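Local coordinates for methyl-accepting chemotaxis protein (PDB 4EXO) that probably acts as a chemotaxis receptor, with a periplasmic sensing domain that binds pyruvate, at residues 47-52 with 134-139. Residues are numbered along the deposited sequence; the frame is centred on the assembly and turned at random. Where two conformers were deposited one is given.
Sequences EILKAM and WDWVLG
One face of the Trp-136 indole has CE3 of Trp-134, two residues earlier, 3.5 Å above the ring plane and displaced toward the rim. The two indoles are steeply tilted to each other. Leu-49 approaches Trp-136 obliquely, with CD1 of Leu-49 4.2 Å from CZ3 of Trp-136. Leu-49 holds its CG anti to its own carbonyl carbon (chi1 -70°), a setting that carries the branched end out toward the strand with CD1 as the leading methyl and CD2 held further back.

The same Leu-49 methyl also serves the second partner: CD1 of Leu-49 meets CD1 of Leu-138 tip to tip at 4.0 Å. In Leu-138 a chi1 of 176° places CG anti to the backbone N, and a chi2 of 63° sets the CD1 branch that meets Leu-49. In this PAS-like single Cache domain, one leucine of helix 42-51 thus bears on two residues, two positions apart, of the central strand 136-143 in a five-stranded antiparallel sheet. The strand opens with a G1 beta bulge, in which Asp-135 and Trp-136 both face Leu-131, and Trp-136 therefore belongs to the bulge as well as to the contact.

No hydrogen bond crosses between the segments, and the three touching side chains are buried. Leu-71 of strand 69-72 touches both Leu-49 and Trp-136, extending the apolar cluster across the sheet. Bound pyruvate lies about 10 Å from the side chain of Leu-138, while Ile-48, next to Leu-49, packs on Ile-48 of the second subunit.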
loop_
_atom_site.group_PDB
_atom_site.type_symbol
_atom_site.label_atom_id
_atom_site.label_comp_id
_atom_site.label_asym_id
_atom_site.label_seq_id
_atom_site.Cartn_x
_atom_site.Cartn_y
_atom_site.Cartn_z
ATOM N N GLU A 47 -11.555 9.142 -4.625
ATOM C CA GLU A 47 -12.043 7.859 -5.130
ATOM C C GLU A 47 -11.014 6.720 -5.086
ATOM O O GLU A 47 -11.361 5.544 -4.835
ATOM C CB GLU A 47 -12.645 8.061 -6.521
ATOM C CG GLU A 47 -13.886 8.934 -6.423
ATOM C CD GLU A 47 -14.450 9.323 -7.765
ATOM O OE1 GLU A 47 -14.080 8.676 -8.775
ATOM O OE2 GLU A 47 -15.266 10.271 -7.794
ATOM N N ILE A 48 -9.749 7.069 -5.293
ATOM C CA ILE A 48 -8.653 6.125 -5.159
ATOM C C ILE A 48 -8.417 5.776 -3.677
ATOM O O ILE A 48 -8.327 4.600 -3.308
ATOM C CB ILE A 48 -7.335 6.694 -5.764
ATOM C CG1 ILE A 48 -7.490 6.851 -7.295
ATOM C CG2 ILE A 48 -6.176 5.775 -5.403
ATOM C CD1 ILE A 48 -6.457 7.741 -7.911
ATOM N N LEU A 49 -8.320 6.786 -2.822
ATOM C CA LEU A 49 -7.929 6.476 -1.426
ATOM C C LEU A 49 -9.039 5.726 -0.689
ATOM O O LEU A 49 -8.760 4.872 0.152
ATOM C CB LEU A 49 -7.586 7.754 -0.667
ATOM C CG LEU A 49 -6.280 8.476 -1.083
ATOM C CD1 LEU A 49 -6.341 9.927 -0.614
ATOM C CD2 LEU A 49 -5.092 7.741 -0.483
ATOM N N LYS A 50 -10.295 6.032 -1.002
ATOM C CA LYS A 50 -11.404 5.311 -0.375
ATOM C C LYS A 50 -11.556 3.861 -0.819
ATOM O O LYS A 50 -12.132 3.053 -0.100
ATOM C CB LYS A 50 -12.713 6.066 -0.621
ATOM C CG LYS A 50 -12.818 7.317 0.264
ATOM C CD LYS A 50 -14.011 8.195 -0.160
ATOM C CE LYS A 50 -15.340 7.520 0.032
ATOM N NZ LYS A 50 -16.402 8.524 -0.334
ATOM N N ALA A 51 -11.022 3.520 -1.989
ATOM C CA ALA A 51 -11.036 2.106 -2.428
ATOM C C ALA A 51 -9.911 1.245 -1.831
ATOM O O ALA A 51 -10.041 0.006 -1.719
ATOM C CB ALA A 51 -10.978 2.062 -3.948
HETATM N N MSE A 52 -8.786 1.875 -1.468
HETATM C CA MSE A 52 -7.621 1.127 -0.986
HETATM C C MSE A 52 -7.789 0.372 0.337
HETATM O O MSE A 52 -8.367 0.890 1.325
HETATM C CB MSE A 52 -6.382 2.053 -0.889
HETATM C CG MSE A 52 -5.904 2.462 -2.268
HETATM SE SE MSE A 52 -4.560 3.867 -2.236
HETATM C CE MSE A 52 -3.140 2.754 -1.687
ATOM N N TRP A 134 -3.869 20.513 -0.041
ATOM C CA TRP A 134 -5.295 20.287 0.152
ATOM C C TRP A 134 -5.824 20.461 1.589
ATOM O O TRP A 134 -7.035 20.308 1.811
ATOM C CB TRP A 134 -5.625 18.883 -0.359
ATOM C CG TRP A 134 -5.524 18.799 -1.837
ATOM C CD1 TRP A 134 -5.419 19.847 -2.722
ATOM C CD2 TRP A 134 -5.551 17.616 -2.616
ATOM N NE1 TRP A 134 -5.364 19.373 -4.014
ATOM C CE2 TRP A 134 -5.448 18.002 -3.973
ATOM C CE3 TRP A 134 -5.644 16.255 -2.303
ATOM C CZ2 TRP A 134 -5.449 17.072 -5.016
ATOM C CZ3 TRP A 134 -5.641 15.334 -3.345
ATOM C CH2 TRP A 134 -5.539 15.743 -4.677
ATOM N N ASP A 135 -4.937 20.808 2.527
ATOM C CA ASP A 135 -5.205 20.825 3.962
ATOM C C ASP A 135 -5.858 19.486 4.366
ATOM O O ASP A 135 -6.909 19.481 5.011
ATOM C CB ASP A 135 -6.123 22.008 4.362
ATOM C CG ASP A 135 -6.236 22.195 5.855
ATOM O OD1 ASP A 135 -5.224 22.009 6.572
ATOM O OD2 ASP A 135 -7.357 22.547 6.343
ATOM N N TRP A 136 -5.263 18.371 3.949
ATOM C CA TRP A 136 -5.726 17.053 4.394
ATOM C C TRP A 136 -4.733 16.465 5.365
ATOM O O TRP A 136 -3.546 16.313 5.045
ATOM C CB TRP A 136 -5.912 16.072 3.239
ATOM C CG TRP A 136 -7.114 16.315 2.362
ATOM C CD1 TRP A 136 -8.069 17.291 2.494
ATOM C CD2 TRP A 136 -7.484 15.540 1.221
ATOM N NE1 TRP A 136 -9.010 17.170 1.490
ATOM C CE2 TRP A 136 -8.657 16.114 0.685
ATOM C CE3 TRP A 136 -6.933 14.413 0.595
ATOM C CZ2 TRP A 136 -9.311 15.570 -0.432
ATOM C CZ3 TRP A 136 -7.565 13.897 -0.539
ATOM C CH2 TRP A 136 -8.733 14.473 -1.033
ATOM N N VAL A 137 -5.255 16.100 6.535
ATOM C CA VAL A 137 -4.588 15.192 7.455
ATOM C C VAL A 137 -5.108 13.814 7.063
ATOM O O VAL A 137 -6.258 13.453 7.376
ATOM C CB VAL A 137 -4.946 15.525 8.910
ATOM C CG1 VAL A 137 -4.311 14.497 9.873
ATOM C CG2 VAL A 137 -4.471 16.940 9.272
ATOM N N LEU A 138 -4.272 13.103 6.322
ATOM C CA LEU A 138 -4.621 11.781 5.754
ATOM C C LEU A 138 -4.102 10.722 6.725
ATOM O O LEU A 138 -2.934 10.762 7.080
ATOM C CB LEU A 138 -3.934 11.606 4.399
ATOM C CG LEU A 138 -4.095 10.253 3.670
ATOM C CD1 LEU A 138 -5.586 10.006 3.332
ATOM C CD2 LEU A 138 -3.239 10.188 2.387
ATOM N N GLY A 139 -4.951 9.770 7.110
ATOM C CA GLY A 139 -4.588 8.812 8.157
ATOM C C GLY A 139 -5.023 7.387 7.860
ATOM O O GLY A 139 -5.891 7.169 7.022
#